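Local coordinates for 11S globulin seed storage protein (Amaranthus hypochondriacus, PDB 3QAC), which probably serves as a seed storage protein, a nutrient reservoir of the 11S globulin family built from two cupin domains and assembled as oligomers, at residues Leu421-Val426 with Glu435-Leu440; Ser295-Tyr300 with Arg306-Asn311. All blocks are in the same frame, centred on the assembly; numbering follows the deposited sequence.

Contact 1 (Leu421-Val426 with Glu435-Leu440)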
ATOM      1  N   LEU A 421      12.917 -16.971 -25.163  1.00 42.91           N
ATOM      2  CA  LEU A 421      13.654 -18.157 -24.711  1.00 46.92           C
ATOM      3  C   LEU A 421      14.737 -18.595 -25.696  1.00 48.43           C
ATOM      4  O   LEU A 421      14.482 -18.691 -26.890  1.00 46.82           O
ATOM      5  CB  LEU A 421      12.702 -19.332 -24.493  1.00 46.85           C
ATOM      6  CG  LEU A 421      11.675 -19.189 -23.385  1.00 44.45           C
ATOM      7  CD1 LEU A 421      10.789 -20.400 -23.353  1.00 42.38           C
ATOM      8  CD2 LEU A 421      12.393 -18.985 -22.041  1.00 45.17           C
ATOM      9  N   PRO A 422      15.949 -18.879 -25.189  1.00 47.32           N
ATOM     10  CA  PRO A 422      17.001 -19.420 -26.048  1.00 51.96           C
ATOM     11  C   PRO A 422      16.502 -20.734 -26.614  1.00 52.31           C
ATOM     12  O   PRO A 422      15.956 -21.538 -25.856  1.00 52.98           O
ATOM     13  CB  PRO A 422      18.157 -19.669 -25.073  1.00 51.19           C
ATOM     14  CG  PRO A 422      17.884 -18.785 -23.922  1.00 46.25           C
ATOM     15  CD  PRO A 422      16.393 -18.769 -23.793  1.00 46.50           C
ATOM     16  N   ILE A 423      16.664 -20.947 -27.915  1.00 48.51           N
ATOM     17  CA  ILE A 423      16.073 -22.119 -28.560  1.00 58.98           C
ATOM     18  C   ILE A 423      16.354 -23.471 -27.852  1.00 51.45           C
ATOM     19  O   ILE A 423      15.496 -24.350 -27.816  1.00 51.47           O
ATOM     20  CB  ILE A 423      16.438 -22.180 -30.062  1.00 55.17           C
ATOM     21  CG1 ILE A 423      15.804 -23.412 -30.703  1.00 58.37           C
ATOM     22  CG2 ILE A 423      17.948 -22.177 -30.253  1.00 57.00           C
ATOM     23  CD1 ILE A 423      15.233 -23.140 -32.059  1.00 60.25           C
ATOM     24  N   ASP A 424      17.546 -23.620 -27.284  1.00 53.58           N
ATOM     25  CA  ASP A 424      17.892 -24.825 -26.531  1.00 57.94           C
ATOM     26  C   ASP A 424      17.012 -25.007 -25.298  1.00 56.54           C
ATOM     27  O   ASP A 424      16.642 -26.128 -24.951  1.00 56.81           O
ATOM     28  CB  ASP A 424      19.362 -24.796 -26.109  1.00 60.85           C
ATOM     29  CG  ASP A 424      20.279 -25.289 -27.192  1.00 69.99           C
ATOM     30  OD1 ASP A 424      19.776 -25.974 -28.112  1.00 70.56           O
ATOM     31  OD2 ASP A 424      21.493 -24.999 -27.123  1.00 71.83           O
ATOM     32  N   VAL A 425      16.702 -23.904 -24.624  1.00 49.59           N
ATOM     33  CA  VAL A 425      15.780 -23.956 -23.504  1.00 53.81           C
ATOM     34  C   VAL A 425      14.428 -24.429 -24.016  1.00 50.72           C
ATOM     35  O   VAL A 425      13.793 -25.306 -23.425  1.00 47.22           O
ATOM     36  CB  VAL A 425      15.645 -22.591 -22.802  1.00 50.16           C
ATOM     37  CG1 VAL A 425      14.485 -22.605 -21.808  1.00 38.25           C
ATOM     38  CG2 VAL A 425      16.966 -22.213 -22.111  1.00 45.52           C
ATOM     39  N   VAL A 426      14.002 -23.866 -25.138  1.00 47.68           N
ATOM     40  CA  VAL A 426      12.703 -24.227 -25.686  1.00 48.95           C
ATOM     41  C   VAL A 426      12.628 -25.727 -26.009  1.00 52.18           C
ATOM     42  O   VAL A 426      11.739 -26.415 -25.522  1.00 51.26           O
ATOM     43  CB  VAL A 426      12.349 -23.369 -26.900  1.00 43.97           C
ATOM     44  CG1 VAL A 426      11.078 -23.844 -27.524  1.00 51.60           C
ATOM     45  CG2 VAL A 426      12.215 -21.926 -26.487  1.00 47.81           C
ATOM     46  N   GLU A 435      14.586 -27.831 -34.336  1.00 65.28           N
ATOM     47  CA  GLU A 435      13.884 -27.243 -35.477  1.00 65.65           C
ATOM     48  C   GLU A 435      12.379 -27.132 -35.215  1.00 62.00           C
ATOM     49  O   GLU A 435      11.714 -26.235 -35.733  1.00 57.75           O
ATOM     50  CB  GLU A 435      14.155 -28.033 -36.763  1.00 69.87           C
ATOM     51  CG  GLU A 435      13.603 -27.373 -38.022  1.00 69.03           C
ATOM     52  CD  GLU A 435      12.841 -28.342 -38.907  1.00 82.29           C
ATOM     53  OE1 GLU A 435      11.845 -27.918 -39.541  1.00 85.49           O
ATOM     54  OE2 GLU A 435      13.233 -29.529 -38.962  1.00 84.83           O
ATOM     55  N   GLU A 436      11.840 -28.057 -34.428  1.00 58.46           N
ATOM     56  CA  GLU A 436      10.474 -27.914 -33.934  1.00 61.75           C
ATOM     57  C   GLU A 436      10.447 -26.692 -33.024  1.00 58.06           C
ATOM     58  O   GLU A 436       9.564 -25.843 -33.116  1.00 57.47           O
ATOM     59  CB  GLU A 436      10.045 -29.147 -33.142  1.00 63.32           C
ATOM     60  CG  GLU A 436       9.931 -30.426 -33.957  1.00 66.87           C
ATOM     61  CD  GLU A 436       9.585 -31.633 -33.096  1.00 63.24           C
ATOM     62  OE1 GLU A 436       8.593 -32.323 -33.410  1.00 66.12           O
ATOM     63  OE2 GLU A 436      10.305 -31.890 -32.108  1.00 63.01           O
ATOM     64  N   ALA A 437      11.436 -26.619 -32.141  1.00 54.18           N
ATOM     65  CA  ALA A 437      11.631 -25.454 -31.301  1.00 58.05           C
ATOM     66  C   ALA A 437      11.644 -24.166 -32.125  1.00 56.50           C
ATOM     67  O   ALA A 437      10.934 -23.216 -31.801  1.00 55.84           O
ATOM     68  CB  ALA A 437      12.924 -25.597 -30.508  1.00 60.53           C
ATOM     69  N   PHE A 438      12.450 -24.140 -33.188  1.00 56.05           N
ATOM     70  CA  PHE A 438      12.565 -22.968 -34.056  1.00 54.42           C
ATOM     71  C   PHE A 438      11.206 -22.485 -34.522  1.00 55.46           C
ATOM     72  O   PHE A 438      10.862 -21.316 -34.357  1.00 59.25           O
ATOM     73  CB  PHE A 438      13.437 -23.280 -35.274  1.00 61.23           C
ATOM     74  CG  PHE A 438      13.827 -22.062 -36.084  1.00 62.71           C
ATOM     75  CD1 PHE A 438      12.944 -21.505 -37.006  1.00 56.11           C
ATOM     76  CD2 PHE A 438      15.090 -21.489 -35.934  1.00 60.63           C
ATOM     77  CE1 PHE A 438      13.307 -20.389 -37.756  1.00 59.27           C
ATOM     78  CE2 PHE A 438      15.468 -20.376 -36.680  1.00 62.45           C
ATOM     79  CZ  PHE A 438      14.577 -19.824 -37.596  1.00 62.97           C
ATOM     80  N   GLY A 439      10.434 -23.386 -35.111  1.00 50.15           N
ATOM     81  CA  GLY A 439       9.108 -23.043 -35.584  1.00 54.25           C
ATOM     82  C   GLY A 439       8.180 -22.598 -34.469  1.00 55.70           C
ATOM     83  O   GLY A 439       7.345 -21.699 -34.651  1.00 51.34           O
ATOM     84  N   LEU A 440       8.312 -23.241 -33.312  1.00 53.41           N
ATOM     85  CA  LEU A 440       7.572 -22.804 -32.142  1.00 53.61           C
ATOM     86  C   LEU A 440       7.916 -21.340 -31.871  1.00 55.41           C
ATOM     87  O   LEU A 440       7.036 -20.534 -31.567  1.00 52.05           O
ATOM     88  CB  LEU A 440       7.917 -23.668 -30.932  1.00 54.78           C
ATOM     89  CG  LEU A 440       7.173 -23.324 -29.640  0.67 55.06           C
ATOM     90  CD1 LEU A 440       5.679 -23.290 -29.898  1.00 51.65           C
ATOM     91  CD2 LEU A 440       7.518 -24.322 -28.538  1.00 54.66           C
TER

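Contact 2 (Ser295-Tyr300 with Arg306-Asn311)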
ATOM      1  N   SER A 295      -3.761   6.637 -34.095  1.00 44.09           N
ATOM      2  CA  SER A 295      -2.335   6.964 -34.041  1.00 43.21           C
ATOM      3  C   SER A 295      -1.718   6.616 -32.689  1.00 52.18           C
ATOM      4  O   SER A 295      -0.497   6.466 -32.578  1.00 52.07           O
ATOM      5  CB  SER A 295      -2.093   8.444 -34.321  1.00 46.64           C
ATOM      6  OG  SER A 295      -2.449   9.234 -33.206  1.00 53.63           O
ATOM      7  N   LYS A 296      -2.554   6.490 -31.659  1.00 52.00           N
ATOM      8  CA  LYS A 296      -2.042   6.250 -30.314  1.00 47.09           C
ATOM      9  C   LYS A 296      -1.830   4.771 -30.022  1.00 44.73           C
ATOM     10  O   LYS A 296      -1.087   4.415 -29.114  1.00 46.82           O
ATOM     11  CB  LYS A 296      -2.925   6.924 -29.265  1.00 51.64           C
ATOM     12  CG  LYS A 296      -2.953   8.446 -29.420  1.00 58.45           C
ATOM     13  CD  LYS A 296      -3.605   9.128 -28.222  1.00 70.46           C
ATOM     14  CE  LYS A 296      -3.009  10.527 -27.988  1.00 69.49           C
ATOM     15  NZ  LYS A 296      -3.377  11.101 -26.645  1.00 71.25           N
ATOM     16  N   ALA A 297      -2.460   3.917 -30.817  1.00 45.41           N
ATOM     17  CA  ALA A 297      -2.254   2.481 -30.697  1.00 49.25           C
ATOM     18  C   ALA A 297      -0.781   2.107 -30.476  1.00 51.77           C
ATOM     19  O   ALA A 297       0.109   2.643 -31.136  1.00 51.13           O
ATOM     20  CB  ALA A 297      -2.810   1.767 -31.925  1.00 46.50           C
ATOM     21  N   ASP A 298      -0.530   1.192 -29.541  1.00 48.73           N
ATOM     22  CA  ASP A 298       0.827   0.713 -29.288  1.00 55.21           C
ATOM     23  C   ASP A 298       1.067  -0.483 -30.171  1.00 53.71           C
ATOM     24  O   ASP A 298       2.201  -0.850 -30.484  1.00 49.48           O
ATOM     25  CB  ASP A 298       0.999   0.265 -27.833  1.00 61.18           C
ATOM     26  CG  ASP A 298       0.290   1.175 -26.859  1.00 66.59           C
ATOM     27  OD1 ASP A 298       0.933   2.145 -26.388  1.00 66.25           O
ATOM     28  OD2 ASP A 298      -0.908   0.913 -26.574  1.00 57.38           O
ATOM     29  N   VAL A 299      -0.032  -1.111 -30.546  1.00 55.56           N
ATOM     30  CA  VAL A 299       0.034  -2.285 -31.370  1.00 52.84           C
ATOM     31  C   VAL A 299      -0.973  -2.134 -32.482  1.00 53.95           C
ATOM     32  O   VAL A 299      -2.130  -1.794 -32.242  1.00 53.11           O
ATOM     33  CB  VAL A 299      -0.282  -3.553 -30.553  1.00 56.62           C
ATOM     34  CG1 VAL A 299      -0.172  -4.786 -31.424  1.00 54.62           C
ATOM     35  CG2 VAL A 299       0.653  -3.665 -29.348  1.00 56.22           C
ATOM     36  N   TYR A 300      -0.502  -2.324 -33.706  1.00 58.58           N
ATOM     37  CA  TYR A 300      -1.369  -2.630 -34.822  1.00 58.75           C
ATOM     38  C   TYR A 300      -0.787  -3.830 -35.559  1.00 65.92           C
ATOM     39  O   TYR A 300       0.430  -3.996 -35.646  1.00 66.25           O
ATOM     40  CB  TYR A 300      -1.530  -1.465 -35.792  1.00 59.74           C
ATOM     41  CG  TYR A 300      -2.186  -1.940 -37.069  1.00 67.30           C
ATOM     42  CD1 TYR A 300      -1.538  -1.853 -38.296  1.00 66.91           C
ATOM     43  CD2 TYR A 300      -3.445  -2.533 -37.032  1.00 68.31           C
ATOM     44  CE1 TYR A 300      -2.144  -2.313 -39.465  1.00 70.08           C
ATOM     45  CE2 TYR A 300      -4.055  -3.002 -38.180  1.00 72.39           C
ATOM     46  CZ  TYR A 300      -3.406  -2.888 -39.397  1.00 75.63           C
ATOM     47  OH  TYR A 300      -4.033  -3.362 -40.531  1.00 71.16           O
ATOM     48  N   ARG A 306      -5.935  -3.720 -33.275  1.00 49.87           N
ATOM     49  CA  ARG A 306      -5.057  -2.858 -32.507  1.00 48.29           C
ATOM     50  C   ARG A 306      -5.297  -2.903 -30.995  1.00 47.13           C
ATOM     51  O   ARG A 306      -6.363  -3.322 -30.499  1.00 43.39           O
ATOM     52  CB  ARG A 306      -5.144  -1.416 -33.007  1.00 46.16           C
ATOM     53  CG  ARG A 306      -6.509  -0.812 -32.886  1.00 46.84           C
ATOM     54  CD  ARG A 306      -6.429   0.691 -32.988  1.00 49.42           C
ATOM     55  NE  ARG A 306      -7.531   1.241 -33.770  1.00 62.59           N
ATOM     56  CZ  ARG A 306      -8.683   1.673 -33.258  1.00 63.68           C
ATOM     57  NH1 ARG A 306      -9.621   2.158 -34.068  1.00 63.45           N
ATOM     58  NH2 ARG A 306      -8.907   1.621 -31.943  1.00 64.90           N
ATOM     59  N   LEU A 307      -4.282  -2.446 -30.277  1.00 40.51           N
ATOM     60  CA  LEU A 307      -4.303  -2.391 -28.838  1.00 41.78           C
ATOM     61  C   LEU A 307      -3.811  -1.005 -28.480  1.00 43.80           C
ATOM     62  O   LEU A 307      -2.825  -0.534 -29.030  1.00 50.46           O
ATOM     63  CB  LEU A 307      -3.381  -3.471 -28.286  1.00 40.85           C
ATOM     64  CG  LEU A 307      -3.426  -3.796 -26.811  1.00 45.03           C
ATOM     65  CD1 LEU A 307      -4.822  -4.335 -26.428  1.00 49.28           C
ATOM     66  CD2 LEU A 307      -2.347  -4.811 -26.522  1.00 49.21           C
ATOM     67  N   THR A 308      -4.519  -0.331 -27.590  1.00 45.17           N
ATOM     68  CA  THR A 308      -4.172   1.032 -27.224  1.00 43.83           C
ATOM     69  C   THR A 308      -4.172   1.147 -25.720  1.00 45.17           C
ATOM     70  O   THR A 308      -5.187   0.875 -25.080  1.00 42.46           O
ATOM     71  CB  THR A 308      -5.171   2.035 -27.809  1.00 43.04           C
ATOM     72  OG1 THR A 308      -5.110   1.981 -29.234  1.00 45.32           O
ATOM     73  CG2 THR A 308      -4.845   3.440 -27.357  1.00 46.03           C
ATOM     74  N   THR A 309      -3.032   1.523 -25.150  1.00 47.02           N
ATOM     75  CA  THR A 309      -2.915   1.551 -23.698  1.00 47.31           C
ATOM     76  C   THR A 309      -3.050   2.949 -23.126  1.00 47.31           C
ATOM     77  O   THR A 309      -2.594   3.921 -23.713  1.00 47.33           O
ATOM     78  CB  THR A 309      -1.600   0.933 -23.199  1.00 49.61           C
ATOM     79  OG1 THR A 309      -0.508   1.787 -23.556  1.00 65.88           O
ATOM     80  CG2 THR A 309      -1.389  -0.427 -23.811  1.00 47.41           C
ATOM     81  N   VAL A 310      -3.725   3.038 -21.987  1.00 47.50           N
ATOM     82  CA  VAL A 310      -3.709   4.246 -21.189  1.00 47.47           C
ATOM     83  C   VAL A 310      -2.983   3.917 -19.902  1.00 47.10           C
ATOM     84  O   VAL A 310      -3.436   3.074 -19.110  1.00 44.16           O
ATOM     85  CB  VAL A 310      -5.109   4.701 -20.819  1.00 44.91           C
ATOM     86  CG1 VAL A 310      -5.050   6.093 -20.203  1.00 41.48           C
ATOM     87  CG2 VAL A 310      -5.984   4.688 -22.031  1.00 38.95           C
ATOM     88  N   ASN A 311      -1.847   4.571 -19.714  1.00 44.58           N
ATOM     89  CA  ASN A 311      -1.077   4.451 -18.489  1.00 39.72           C
ATOM     90  C   ASN A 311      -0.546   5.812 -18.057  1.00 32.63           C
ATOM     91  O   ASN A 311      -1.095   6.836 -18.425  1.00 35.39           O
ATOM     92  CB  ASN A 311       0.044   3.428 -18.641  1.00 40.91           C
ATOM     93  CG  ASN A 311       1.035   3.792 -19.746  1.00 43.55           C
ATOM     94  OD1 ASN A 311       1.134   4.946 -20.161  1.00 42.12           O
ATOM     95  ND2 ASN A 311       1.777   2.796 -20.216  1.00 43.01           N
TER

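Contact 1 (Leu421-Val426 with Glu435-Leu440)
Ile423 and Val426, one helical turn apart on helix 423-430, both lay their side chains against Ala437 of helix 434-442, and the side chains meet by apolar packing alone. Ala437 lies at the centre of it: its CB meets Ile423 CG1 at 3.6 Å and Val426 CG1 at 3.9 Å. Because the side chain of Ala437 is a single methyl group, the two backbones can come close, with the CA atoms of Val426 and Ala437 5.8 Å apart. With CG1 anti to the backbone N (chi1 -180°), Ile423 passes Ala437 and sets CD1 against the backbone of Phe438, 3.2 Å from Phe438 N, and 3.7 Å from Phe438 CB. Ile423 CD1 lies obliquely to the Phe438 ring, which also meets the ring of Phe442. At the other end, a single branch of Val426 does the touching, CG1 lying 3.7 Å from Leu440 CD2, the two side chains slanting across one another.

Polar interactions frame this apolar seam. Within 421-426, Pro422 holds the N-cap position and its O accepts a bond from Val426 N. Asp424 forms a salt bridge with Arg434, just ahead of the second segment, and the carbonyl O of Leu421 accepts a hydrogen bond from Lys441 NZ. A second subunit covers the flank, its Trp149 packing on Leu421, its Phe224 on Leu440, and its His252 N bonding to Asp424 OD2. Two short helices joined by a tight turn and packed through small and branched apolar residues make an alpha-alpha hairpin, the kind of helical extension through which bicupin seed globulins pack subunit against subunit.

Contact 2 (Ser295-Tyr300 with Arg306-Asn311)
Val299 and Leu307 form the close-packed part of this hairpin, a hydrogen-bonded antiparallel pair whose side chains lie side by side, CB to CB 3.8 Å. Leu307 N gives a bond of 3.0 Å to Val299 O. The return is shared: Leu307 O accepts from Val299 N at 3.2 Å, in the carbonyl plane, and from Asp298 N at 2.9 Å, almost in line with the C=O bond. Next to them Ala297 CB packs 3.5 Å from Thr308 OG1. Two successive residues, Asp298 and Val299, facing one on the opposite strand make a classic beta bulge, here at the outermost strand of a cupin sheet whose next member, strand 324-330, bonds to the far edge of 306-310.

From the bulge itself, the carboxylate of Asp298 reaches on to Thr309. With CG anti to its carbonyl carbon (chi1 -40°), the group swings across so that OD2 takes Thr309 N on its syn lone pair at 2.6 Å, in a bent bond (136° at the hydrogen). Thr309 OG1 lies 3.2 Å from both Asp298 OD1 and Asp298 OD2, close enough for weak hydrogen bonding. A valine in place of Thr309 would probably cost the carboxylate this hydroxyl partner, leaving across the contact the backbone N-H bond and a group freer to turn.

The solvent side is looser. Arg306 CD rests 3.9 Å from Ala297 CB, but its guanidinium runs off from the first segment. Exposed Lys296 merely brushes Thr308 CG2 with its CB, and Tyr300, also exposed, has its OH hydrogen-bonded with Glu303 N in the turn.

Overall arrangement
The two contacts show two kinds of packing in the C-terminal half of the chain: a sheet-edge hairpin and a helical pair. The centre of contact 2 lies 16 Å from the centre of the chain, whereas that of contact 1, in the helical extension, lies 38 Å out. Their centres are 29 Å apart and their nearest atoms about 17 Å, so they do not touch; in sequence the hairpin is complete well before the helical pair begins. They also differ in bonding and surroundings: backbone and carboxylate hydrogen bonds join 295-300 to 306-311, where no other chain of the assembly reaches, while apolar packing joins 421-426 to 435-440 against a second subunit.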